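Local structure of cysteine desulfurase (Stenotrophomonas maltophilia, 6WCI) at residues S106-L120 with G252-M266. The protein probably removes sulfur from L-cysteine with the help of pyridoxal 5'-phosphate, passing it to a sulfur carrier and leaving L-alanine. Sequence-based numbering, arbitrary orientation.
Sequences SDLVLCSGTTFAINL and GTGALWARREHLDAM
V109 and L256 face each other as a hydrogen-bonded antiparallel pair that ties strand 108-111, an outermost strand of the seven-stranded mixed sheet of this fold-type I pyridoxal-phosphate enzyme, to strand 254-258. L256 N to V109 O (2.7 Å) lies in the carbonyl plane, and V109 N returns to L256 O at 2.8 Å. On the face carrying these two side chains, packing is tight and apolar. With CG anti to its backbone N (chi1 175°), L256 extends to helix 114-126, where its CB meets A117 CB at 3.7 Å; a small alanine lets the helix come close, and L120, about one turn further on, is long enough to meet L256 CD2 with its own CD2. One turn before L120, F116 packs on L270 of the second subunit, and T115 OG1 binds the cofactor phosphate carried on the modified residue 246. G254 suits the crossing at G113, since a side chain there would strike G113 CA. On the other face, L108 CD1 rests between A255 CB and W257 CB. Where strand 254-258 runs into helix 260-265, the contact turns polar and looser: the long R260 suits acidic D107, its NH1 forming a salt bridge with OD1 (3.3 Å, the hydrogen bond weak), carboxylate and guanidinium planes 40° apart. R260 also pairs with D264. The indole N-H of W257 suits this wetter end: one water accepts from NE1 at 3.0 Å, in the ring plane, and donates to D107 OD2 at 2.8 Å.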
ATOM      1  N   SER B 106     -14.567   5.481  12.432  1.00 36.16           N
ATOM      2  CA  SER B 106     -13.967   4.541  13.375  1.00 40.64           C
ATOM      3  C   SER B 106     -14.076   3.093  12.910  1.00 39.13           C
ATOM      4  O   SER B 106     -13.297   2.246  13.364  1.00 35.44           O
ATOM      5  CB  SER B 106     -14.632   4.698  14.745  1.00 47.51           C
ATOM      6  OG  SER B 106     -13.741   4.361  15.787  1.00 59.87           O
ATOM      7  N   ASP B 107     -15.032   2.783  12.033  1.00 35.37           N
ATOM      8  CA  ASP B 107     -15.225   1.438  11.517  1.00 32.56           C
ATOM      9  C   ASP B 107     -14.667   1.259  10.114  1.00 38.15           C
ATOM     10  O   ASP B 107     -15.003   0.276   9.444  1.00 35.94           O
ATOM     11  CB  ASP B 107     -16.711   1.073  11.519  1.00 37.42           C
ATOM     12  CG  ASP B 107     -17.367   1.261  12.878  1.00 48.21           C
ATOM     13  OD1 ASP B 107     -16.651   1.238  13.910  1.00 48.93           O
ATOM     14  OD2 ASP B 107     -18.606   1.426  12.910  1.00 47.65           O
ATOM     15  N   LEU B 108     -13.834   2.182   9.650  1.00 35.63           N
ATOM     16  CA  LEU B 108     -13.327   2.176   8.283  1.00 33.12           C
ATOM     17  C   LEU B 108     -11.814   2.003   8.325  1.00 36.24           C
ATOM     18  O   LEU B 108     -11.088   2.900   8.776  1.00 34.75           O
ATOM     19  CB  LEU B 108     -13.717   3.465   7.562  1.00 27.88           C
ATOM     20  CG  LEU B 108     -13.531   3.536   6.053  1.00 31.37           C
ATOM     21  CD1 LEU B 108     -14.418   2.502   5.347  1.00 29.36           C
ATOM     22  CD2 LEU B 108     -13.840   4.944   5.572  1.00 30.85           C
ATOM     23  N   VAL B 109     -11.346   0.857   7.849  1.00 31.94           N
ATOM     24  CA  VAL B 109      -9.926   0.538   7.818  1.00 28.54           C
ATOM     25  C   VAL B 109      -9.374   0.915   6.452  1.00 33.00           C
ATOM     26  O   VAL B 109      -9.886   0.460   5.425  1.00 29.03           O
ATOM     27  CB  VAL B 109      -9.700  -0.955   8.110  1.00 35.86           C
ATOM     28  CG1 VAL B 109      -8.213  -1.286   8.087  1.00 36.73           C
ATOM     29  CG2 VAL B 109     -10.332  -1.342   9.455  1.00 31.34           C
ATOM     30  N   LEU B 110      -8.328   1.744   6.436  1.00 29.81           N
ATOM     31  CA  LEU B 110      -7.695   2.185   5.199  1.00 29.99           C
ATOM     32  C   LEU B 110      -6.578   1.215   4.826  1.00 27.20           C
ATOM     33  O   LEU B 110      -5.786   0.821   5.685  1.00 25.92           O
ATOM     34  CB  LEU B 110      -7.141   3.605   5.359  1.00 31.69           C
ATOM     35  CG  LEU B 110      -8.134   4.674   5.845  1.00 29.99           C
ATOM     36  CD1 LEU B 110      -7.463   6.009   6.080  1.00 24.35           C
ATOM     37  CD2 LEU B 110      -9.278   4.837   4.838  1.00 30.95           C
ATOM     38  N   CYS B 111      -6.525   0.821   3.552  1.00 24.79           N
ATOM     39  CA  CYS B 111      -5.534  -0.146   3.088  1.00 23.19           C
ATOM     40  C   CYS B 111      -5.244   0.111   1.604  1.00 29.20           C
ATOM     41  O   CYS B 111      -5.708   1.095   1.026  1.00 29.71           O
ATOM     42  CB  CYS B 111      -6.026  -1.568   3.366  1.00 28.81           C
ATOM     43  SG  CYS B 111      -7.650  -1.894   2.636  1.00 37.89           S
ATOM     44  N   SER B 112      -4.466  -0.775   0.982  1.00 27.13           N
ATOM     45  CA  SER B 112      -3.881  -0.499  -0.324  1.00 26.68           C
ATOM     46  C   SER B 112      -4.797  -0.846  -1.494  1.00 28.76           C
ATOM     47  O   SER B 112      -4.371  -0.700  -2.642  1.00 26.40           O
ATOM     48  CB  SER B 112      -2.556  -1.251  -0.479  1.00 26.16           C
ATOM     49  OG  SER B 112      -2.759  -2.643  -0.377  1.00 39.29           O
ATOM     50  N   GLY B 113      -6.019  -1.282  -1.232  1.00 30.08           N
ATOM     51  CA  GLY B 113      -6.965  -1.633  -2.278  1.00 35.48           C
ATOM     52  C   GLY B 113      -7.970  -2.654  -1.783  1.00 37.08           C
ATOM     53  O   GLY B 113      -7.900  -3.151  -0.657  1.00 32.82           O
ATOM     54  N   THR B 114      -8.932  -2.962  -2.654  1.00 37.41           N
ATOM     55  CA  THR B 114      -9.914  -3.995  -2.339  1.00 30.88           C
ATOM     56  C   THR B 114      -9.233  -5.308  -2.001  1.00 26.40           C
ATOM     57  O   THR B 114      -9.638  -6.006  -1.060  1.00 27.61           O
ATOM     58  CB  THR B 114     -10.863  -4.194  -3.521  1.00 27.37           C
ATOM     59  OG1 THR B 114     -11.859  -3.164  -3.517  1.00 29.54           O
ATOM     60  CG2 THR B 114     -11.543  -5.568  -3.456  1.00 30.29           C
ATOM     61  N   THR B 115      -8.204  -5.665  -2.770  1.00 27.58           N
ATOM     62  CA  THR B 115      -7.548  -6.953  -2.589  1.00 28.53           C
ATOM     63  C   THR B 115      -7.063  -7.117  -1.153  1.00 31.88           C
ATOM     64  O   THR B 115      -7.323  -8.140  -0.508  1.00 30.00           O
ATOM     65  CB  THR B 115      -6.387  -7.075  -3.574  1.00 27.16           C
ATOM     66  OG1 THR B 115      -6.874  -6.905  -4.907  1.00 36.91           O
ATOM     67  CG2 THR B 115      -5.732  -8.439  -3.441  1.00 32.63           C
ATOM     68  N   PHE B 116      -6.382  -6.094  -0.621  1.00 33.30           N
ATOM     69  CA  PHE B 116      -5.943  -6.160   0.769  1.00 28.53           C
ATOM     70  C   PHE B 116      -7.132  -6.216   1.719  1.00 29.54           C
ATOM     71  O   PHE B 116      -7.126  -6.989   2.688  1.00 28.84           O
ATOM     72  CB  PHE B 116      -5.049  -4.964   1.112  1.00 23.50           C
ATOM     73  CG  PHE B 116      -4.389  -5.076   2.467  1.00 25.01           C
ATOM     74  CD1 PHE B 116      -5.117  -4.896   3.629  1.00 32.36           C
ATOM     75  CD2 PHE B 116      -3.043  -5.374   2.573  1.00 30.88           C
ATOM     76  CE1 PHE B 116      -4.522  -5.023   4.871  1.00 32.32           C
ATOM     77  CE2 PHE B 116      -2.437  -5.489   3.813  1.00 33.35           C
ATOM     78  CZ  PHE B 116      -3.176  -5.316   4.964  1.00 32.04           C
ATOM     79  N   ALA B 117      -8.140  -5.375   1.483  1.00 26.86           N
ATOM     80  CA  ALA B 117      -9.341  -5.378   2.317  1.00 29.53           C
ATOM     81  C   ALA B 117      -9.933  -6.781   2.470  1.00 33.01           C
ATOM     82  O   ALA B 117     -10.280  -7.201   3.579  1.00 28.08           O
ATOM     83  CB  ALA B 117     -10.386  -4.428   1.724  1.00 32.96           C
ATOM     84  N   ILE B 118     -10.077  -7.517   1.362  1.00 33.84           N
ATOM     85  CA  ILE B 118     -10.693  -8.840   1.447  1.00 33.34           C
ATOM     86  C   ILE B 118      -9.761  -9.819   2.156  1.00 32.00           C
ATOM     87  O   ILE B 118     -10.199 -10.627   2.979  1.00 30.73           O
ATOM     88  CB  ILE B 118     -11.111  -9.342   0.049  1.00 29.65           C
ATOM     89  CG1 ILE B 118     -12.248  -8.481  -0.512  1.00 24.36           C
ATOM     90  CG2 ILE B 118     -11.565 -10.802   0.100  1.00 33.28           C
ATOM     91  CD1 ILE B 118     -12.722  -8.901  -1.919  1.00 28.35           C
ATOM     92  N   ASN B 119      -8.460  -9.740   1.878  1.00 36.04           N
ATOM     93  CA  ASN B 119      -7.504 -10.639   2.526  1.00 27.98           C
ATOM     94  C   ASN B 119      -7.476 -10.435   4.037  1.00 30.00           C
ATOM     95  O   ASN B 119      -7.245 -11.388   4.797  1.00 32.34           O
ATOM     96  CB  ASN B 119      -6.110 -10.430   1.928  1.00 28.40           C
ATOM     97  CG  ASN B 119      -5.897 -11.211   0.651  1.00 33.81           C
ATOM     98  OD1 ASN B 119      -5.497 -12.380   0.682  1.00 31.60           O
ATOM     99  ND2 ASN B 119      -6.138 -10.563  -0.490  1.00 28.93           N
ATOM    100  N   LEU B 120      -7.674  -9.196   4.496  1.00 34.41           N
ATOM    101  CA  LEU B 120      -7.776  -8.958   5.932  1.00 34.18           C
ATOM    102  C   LEU B 120      -8.947  -9.735   6.528  1.00 32.88           C
ATOM    103  O   LEU B 120      -8.822 -10.340   7.599  1.00 30.90           O
ATOM    104  CB  LEU B 120      -7.921  -7.461   6.209  1.00 25.76           C
ATOM    105  CG  LEU B 120      -8.246  -6.989   7.629  1.00 29.64           C
ATOM    106  CD1 LEU B 120      -7.346  -7.646   8.662  1.00 30.60           C
ATOM    107  CD2 LEU B 120      -8.106  -5.469   7.733  1.00 32.81           C
ATOM    108  N   GLY B 252      -2.840   2.467  -4.895  1.00 28.16           N
ATOM    109  CA  GLY B 252      -2.454   2.019  -3.567  1.00 23.57           C
ATOM    110  C   GLY B 252      -3.361   2.482  -2.445  1.00 25.80           C
ATOM    111  O   GLY B 252      -2.899   2.627  -1.312  1.00 25.83           O
ATOM    112  N   THR B 253      -4.643   2.717  -2.729  1.00 25.96           N
ATOM    113  CA  THR B 253      -5.605   3.175  -1.737  1.00 26.78           C
ATOM    114  C   THR B 253      -6.879   2.339  -1.840  1.00 29.68           C
ATOM    115  O   THR B 253      -7.157   1.713  -2.863  1.00 31.29           O
ATOM    116  CB  THR B 253      -5.966   4.659  -1.914  1.00 25.68           C
ATOM    117  OG1 THR B 253      -6.546   4.849  -3.206  1.00 30.45           O
ATOM    118  CG2 THR B 253      -4.746   5.551  -1.804  1.00 20.82           C
ATOM    119  N   GLY B 254      -7.652   2.350  -0.766  1.00 29.82           N
ATOM    120  CA  GLY B 254      -8.828   1.510  -0.653  1.00 33.41           C
ATOM    121  C   GLY B 254      -9.234   1.410   0.802  1.00 29.45           C
ATOM    122  O   GLY B 254      -8.614   1.998   1.684  1.00 28.26           O
ATOM    123  N   ALA B 255     -10.308   0.668   1.046  1.00 32.67           N
ATOM    124  CA  ALA B 255     -10.762   0.627   2.428  1.00 34.69           C
ATOM    125  C   ALA B 255     -11.584  -0.623   2.680  1.00 33.57           C
ATOM    126  O   ALA B 255     -12.183  -1.195   1.761  1.00 25.70           O
ATOM    127  CB  ALA B 255     -11.568   1.878   2.788  1.00 36.90           C
ATOM    128  N   LEU B 256     -11.612  -1.032   3.949  1.00 27.24           N
ATOM    129  CA  LEU B 256     -12.513  -2.082   4.423  1.00 30.90           C
ATOM    130  C   LEU B 256     -13.419  -1.493   5.497  1.00 30.87           C
ATOM    131  O   LEU B 256     -12.931  -1.000   6.516  1.00 32.77           O
ATOM    132  CB  LEU B 256     -11.731  -3.275   4.988  1.00 29.13           C
ATOM    133  CG  LEU B 256     -12.569  -4.379   5.631  1.00 30.70           C
ATOM    134  CD1 LEU B 256     -13.330  -5.177   4.562  1.00 28.44           C
ATOM    135  CD2 LEU B 256     -11.741  -5.321   6.549  1.00 28.67           C
ATOM    136  N   TRP B 257     -14.724  -1.518   5.259  1.00 27.75           N
ATOM    137  CA  TRP B 257     -15.709  -1.242   6.293  1.00 30.48           C
ATOM    138  C   TRP B 257     -16.165  -2.557   6.912  1.00 35.86           C
ATOM    139  O   TRP B 257     -16.268  -3.576   6.228  1.00 36.76           O
ATOM    140  CB  TRP B 257     -16.938  -0.496   5.745  1.00 30.51           C
ATOM    141  CG  TRP B 257     -17.990  -0.334   6.826  1.00 41.91           C
ATOM    142  CD1 TRP B 257     -18.077   0.683   7.735  1.00 40.97           C
ATOM    143  CD2 TRP B 257     -19.050  -1.254   7.154  1.00 40.47           C
ATOM    144  NE1 TRP B 257     -19.137   0.470   8.590  1.00 40.87           N
ATOM    145  CE2 TRP B 257     -19.751  -0.710   8.251  1.00 37.93           C
ATOM    146  CE3 TRP B 257     -19.471  -2.485   6.628  1.00 39.15           C
ATOM    147  CZ2 TRP B 257     -20.847  -1.351   8.831  1.00 44.43           C
ATOM    148  CZ3 TRP B 257     -20.566  -3.114   7.196  1.00 43.48           C
ATOM    149  CH2 TRP B 257     -21.244  -2.546   8.288  1.00 42.75           C
ATOM    150  N   ALA B 258     -16.453  -2.524   8.211  1.00 39.61           N
ATOM    151  CA  ALA B 258     -16.944  -3.709   8.901  1.00 42.37           C
ATOM    152  C   ALA B 258     -17.816  -3.283  10.068  1.00 45.09           C
ATOM    153  O   ALA B 258     -17.647  -2.195  10.621  1.00 41.56           O
ATOM    154  CB  ALA B 258     -15.794  -4.593   9.412  1.00 39.94           C
ATOM    155  N   ARG B 259     -18.745  -4.158  10.446  1.00 35.43           N
ATOM    156  CA  ARG B 259     -19.457  -3.963  11.696  1.00 37.11           C
ATOM    157  C   ARG B 259     -18.462  -3.880  12.848  1.00 35.93           C
ATOM    158  O   ARG B 259     -17.435  -4.565  12.850  1.00 37.77           O
ATOM    159  CB  ARG B 259     -20.447  -5.102  11.923  1.00 40.49           C
ATOM    160  CG  ARG B 259     -21.413  -5.271  10.759  1.00 48.29           C
ATOM    161  CD  ARG B 259     -22.241  -6.500  10.949  1.00 52.72           C
ATOM    162  NE  ARG B 259     -22.893  -6.494  12.249  1.00 53.16           N
ATOM    163  CZ  ARG B 259     -24.108  -6.002  12.464  1.00 62.82           C
ATOM    164  NH1 ARG B 259     -24.792  -5.467  11.458  1.00 53.84           N
ATOM    165  NH2 ARG B 259     -24.640  -6.045  13.682  1.00 69.03           N
ATOM    166  N   ARG B 260     -18.769  -3.020  13.825  1.00 42.16           N
ATOM    167  CA  ARG B 260     -17.849  -2.790  14.937  1.00 42.49           C
ATOM    168  C   ARG B 260     -17.581  -4.072  15.718  1.00 44.56           C
ATOM    169  O   ARG B 260     -16.452  -4.304  16.174  1.00 39.12           O
ATOM    170  CB  ARG B 260     -18.411  -1.718  15.874  1.00 45.52           C
ATOM    171  CG  ARG B 260     -17.467  -1.353  17.026  1.00 46.32           C
ATOM    172  CD  ARG B 260     -16.335  -0.526  16.476  1.00 51.31           C
ATOM    173  NE  ARG B 260     -15.205  -0.371  17.383  1.00 54.88           N
ATOM    174  CZ  ARG B 260     -14.097   0.274  17.045  1.00 50.19           C
ATOM    175  NH1 ARG B 260     -13.999   0.810  15.829  1.00 44.71           N
ATOM    176  NH2 ARG B 260     -13.094   0.378  17.904  1.00 47.50           N
ATOM    177  N   GLU B 261     -18.610  -4.912  15.889  1.00 38.42           N
ATOM    178  CA  GLU B 261     -18.443  -6.150  16.653  1.00 43.98           C
ATOM    179  C   GLU B 261     -17.385  -7.059  16.036  1.00 43.91           C
ATOM    180  O   GLU B 261     -16.680  -7.767  16.760  1.00 44.78           O
ATOM    181  CB  GLU B 261     -19.777  -6.897  16.758  1.00 45.98           C
ATOM    182  CG  GLU B 261     -20.303  -7.394  15.422  1.00 50.41           C
ATOM    183  CD  GLU B 261     -21.523  -8.287  15.543  1.00 59.27           C
ATOM    184  OE1 GLU B 261     -21.649  -9.001  16.559  1.00 64.45           O
ATOM    185  OE2 GLU B 261     -22.353  -8.273  14.609  1.00 61.85           O
ATOM    186  N   HIS B 262     -17.257  -7.053  14.707  1.00 43.17           N
ATOM    187  CA  HIS B 262     -16.237  -7.876  14.067  1.00 36.76           C
ATOM    188  C   HIS B 262     -14.854  -7.275  14.253  1.00 36.80           C
ATOM    189  O   HIS B 262     -13.893  -7.996  14.548  1.00 36.97           O
ATOM    190  CB  HIS B 262     -16.552  -8.048  12.581  1.00 35.85           C
ATOM    191  CG  HIS B 262     -17.856  -8.736  12.324  1.00 43.06           C
ATOM    192  ND1 HIS B 262     -18.402  -9.640  13.206  1.00 45.87           N
ATOM    193  CD2 HIS B 262     -18.730  -8.642  11.292  1.00 38.09           C
ATOM    194  CE1 HIS B 262     -19.556 -10.079  12.728  1.00 41.12           C
ATOM    195  NE2 HIS B 262     -19.775  -9.489  11.567  1.00 40.63           N
ATOM    196  N   LEU B 263     -14.725  -5.961  14.076  1.00 31.56           N
ATOM    197  CA  LEU B 263     -13.409  -5.352  14.213  1.00 33.50           C
ATOM    198  C   LEU B 263     -12.856  -5.557  15.619  1.00 32.74           C
ATOM    199  O   LEU B 263     -11.646  -5.737  15.801  1.00 33.46           O
ATOM    200  CB  LEU B 263     -13.470  -3.864  13.873  1.00 32.00           C
ATOM    201  CG  LEU B 263     -13.726  -3.467  12.417  1.00 38.93           C
ATOM    202  CD1 LEU B 263     -14.066  -1.991  12.349  1.00 42.31           C
ATOM    203  CD2 LEU B 263     -12.514  -3.780  11.549  1.00 34.02           C
ATOM    204  N   ASP B 264     -13.726  -5.547  16.628  1.00 36.81           N
ATOM    205  CA  ASP B 264     -13.232  -5.743  17.989  1.00 38.23           C
ATOM    206  C   ASP B 264     -12.820  -7.192  18.230  1.00 38.60           C
ATOM    207  O   ASP B 264     -11.798  -7.448  18.876  1.00 37.21           O
ATOM    208  CB  ASP B 264     -14.283  -5.294  19.006  1.00 42.25           C
ATOM    209  CG  ASP B 264     -14.494  -3.785  19.007  1.00 45.79           C
ATOM    210  OD1 ASP B 264     -13.618  -3.053  18.498  1.00 45.31           O
ATOM    211  OD2 ASP B 264     -15.531  -3.331  19.530  1.00 48.39           O
ATOM    212  N   ALA B 265     -13.588  -8.156  17.709  1.00 36.26           N
ATOM    213  CA  ALA B 265     -13.301  -9.563  17.965  1.00 37.93           C
ATOM    214  C   ALA B 265     -12.139 -10.096  17.131  1.00 39.22           C
ATOM    215  O   ALA B 265     -11.474 -11.045  17.555  1.00 41.79           O
ATOM    216  CB  ALA B 265     -14.552 -10.408  17.709  1.00 42.18           C
ATOM    217  N   MET B 266     -11.888  -9.522  15.953  1.00 34.13           N
ATOM    218  CA  MET B 266     -10.868 -10.051  15.055  1.00 34.46           C
ATOM    219  C   MET B 266      -9.467  -9.798  15.613  1.00 40.03           C
ATOM    220  O   MET B 266      -9.176  -8.692  16.083  1.00 39.29           O
ATOM    221  CB  MET B 266     -10.973  -9.395  13.681  1.00 28.77           C
ATOM    222  CG  MET B 266     -12.123  -9.917  12.805  1.00 32.20           C
ATOM    223  SD  MET B 266     -12.509  -8.795  11.434  1.00 41.64           S
ATOM    224  CE  MET B 266     -10.962  -8.691  10.558  1.00 41.05           C
TER
HETATM  225  O   HOH W   1     -20.108   2.254  10.739  1.00 39.42           O
HETATM  226  O   HOH W   2     -20.125  -0.922  12.823  1.00 47.50           O